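Side-chain contact in IroE-like serine hydrolase (Shewanella oneidensis, PDB 3GFF), which probably hydrolyses ester bonds, as a serine hydrolase of the esterase D family with an alpha/beta-hydrolase fold: residues V212-Y215 with H216-N220. Sequence-based numbering, arbitrary orientation.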
loop_
_atom_site.group_PDB
_atom_site.type_symbol
_atom_site.label_atom_id
_atom_site.label_comp_id
_atom_site.label_asym_id
_atom_site.label_seq_id
_atom_site.Cartn_x
_atom_site.Cartn_y
_atom_site.Cartn_z
ATOM N N VAL A 212 6.566 24.351 13.019
ATOM C CA VAL A 212 6.553 23.190 13.900
ATOM C C VAL A 212 5.411 23.396 14.875
ATOM O O VAL A 212 5.460 24.264 15.758
ATOM C CB VAL A 212 7.912 22.981 14.583
ATOM C CG1 VAL A 212 7.869 21.842 15.596
ATOM C CG2 VAL A 212 8.937 22.686 13.515
ATOM N N SER A 213 4.356 22.615 14.656
ATOM C CA SER A 213 3.121 22.774 15.371
ATOM C C SER A 213 2.171 21.621 15.062
ATOM O O SER A 213 2.038 21.216 13.913
ATOM C CB SER A 213 2.530 24.122 14.923
ATOM O OG SER A 213 1.141 24.200 15.026
ATOM N N SER A 214 1.469 21.134 16.079
ATOM C CA SER A 214 0.505 20.055 15.907
ATOM C C SER A 214 -0.930 20.565 15.720
ATOM O O SER A 214 -1.867 19.789 15.829
ATOM C CB SER A 214 0.592 19.076 17.099
ATOM O OG SER A 214 0.360 19.753 18.310
ATOM N N TYR A 215 -1.087 21.848 15.391
ATOM C CA TYR A 215 -2.402 22.472 15.221
ATOM C C TYR A 215 -3.318 21.723 14.250
ATOM O O TYR A 215 -4.496 21.555 14.524
ATOM C CB TYR A 215 -2.206 23.920 14.756
ATOM C CG TYR A 215 -3.475 24.698 14.501
ATOM C CD1 TYR A 215 -4.093 25.389 15.528
ATOM C CD2 TYR A 215 -4.028 24.784 13.231
ATOM C CE1 TYR A 215 -5.238 26.114 15.312
ATOM C CE2 TYR A 215 -5.190 25.528 13.003
ATOM C CZ TYR A 215 -5.782 26.187 14.058
ATOM O OH TYR A 215 -6.909 26.953 13.891
ATOM N N HIS A 216 -2.776 21.315 13.105
ATOM C CA HIS A 216 -3.515 20.546 12.097
ATOM C C HIS A 216 -3.966 19.176 12.674
ATOM O O HIS A 216 -5.123 18.762 12.497
ATOM C CB HIS A 216 -2.624 20.414 10.834
ATOM C CG HIS A 216 -2.935 19.237 9.959
ATOM N ND1 HIS A 216 -4.107 19.113 9.238
ATOM C CD2 HIS A 216 -2.179 18.156 9.634
ATOM C CE1 HIS A 216 -4.065 18.002 8.533
ATOM N NE2 HIS A 216 -2.925 17.384 8.784
ATOM N N LYS A 217 -3.046 18.473 13.330
ATOM C CA LYS A 217 -3.367 17.177 13.940
ATOM C C LYS A 217 -4.430 17.328 15.036
ATOM O O LYS A 217 -5.393 16.556 15.085
ATOM C CB LYS A 217 -2.126 16.533 14.529
ATOM C CG LYS A 217 -2.428 15.268 15.341
ATOM C CD LYS A 217 -1.219 14.590 15.874
ATOM C CE LYS A 217 -0.640 15.268 17.052
ATOM N NZ LYS A 217 0.104 14.217 17.819
ATOM N N ASP A 218 -4.273 18.335 15.887
ATOM C CA ASP A 218 -5.208 18.547 16.995
ATOM C C ASP A 218 -6.629 18.838 16.514
ATOM O O ASP A 218 -7.583 18.317 17.093
ATOM C CB ASP A 218 -4.689 19.618 17.967
ATOM C CG ASP A 218 -3.342 19.271 18.529
ATOM O OD1 ASP A 218 -3.038 18.067 18.566
ATOM O OD2 ASP A 218 -2.576 20.184 18.924
ATOM N N LEU A 219 -6.770 19.635 15.451
ATOM C CA LEU A 219 -8.082 19.892 14.822
ATOM C C LEU A 219 -8.743 18.601 14.401
ATOM O O LEU A 219 -9.949 18.450 14.596
ATOM C CB LEU A 219 -7.971 20.834 13.604
ATOM C CG LEU A 219 -8.261 22.333 13.849
ATOM C CD1 LEU A 219 -7.897 22.803 15.219
ATOM C CD2 LEU A 219 -7.647 23.200 12.815
ATOM N N ASN A 220 -7.961 17.690 13.818
ATOM C CA ASN A 220 -8.476 16.378 13.406
ATOM C C ASN A 220 -8.918 15.468 14.555
ATOM O O ASN A 220 -9.991 14.874 14.488
ATOM C CB ASN A 220 -7.480 15.616 12.513
ATOM C CG ASN A 220 -7.602 16.000 11.039
ATOM O OD1 ASN A 220 -8.346 15.365 10.306
ATOM N ND2 ASN A 220 -6.913 17.043 10.621
#
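Over one face of the Tyr215 ring, offset toward its rim, lies Leu219 CD1. The leucine's other methyl, CD2, comes closer, within 3.4 Å of Tyr215 CE2. Tyr215 carries CG anti to its own nitrogen (chi1 179°), which swings the ring along the helix flank to the leucine one turn on. The tyrosine suits a partly exposed place: the ring packs against Phe210, Trp173 and the leucine, and OH bonds to Ser176 OG. A serine here would probably take the ring face away from Leu219 and leave Ser176 OG without its bond to the phenol. The contact forms the first turn of helix 215-230, with Ser214 at the N-cap position. Backbone Asp218 N donates to Ser214 O at 2.8 Å and Leu219 N to Tyr215 O. Ser214 OG, instead of capping, gives its proton to Asp218 OD2 at 3.0 Å, on the syn side but 34° out of the carboxylate plane. Just before, Ser213 OG accepts from Tyr215 N at 3.3 Å, an ST turn leading into the helix. From the same turn the buried His216 turns inward; its imidazole can pack at about 90° to the ring of His247 while NE2 bonds Asp169, two residues of a probable Ser-His-Asp triad with Ser145. Asn220 ND2 meets His216 O at 3.1 Å, in its own amide plane but above the carbonyl plane; with two N-H groups, the amide also serves Thr170 O.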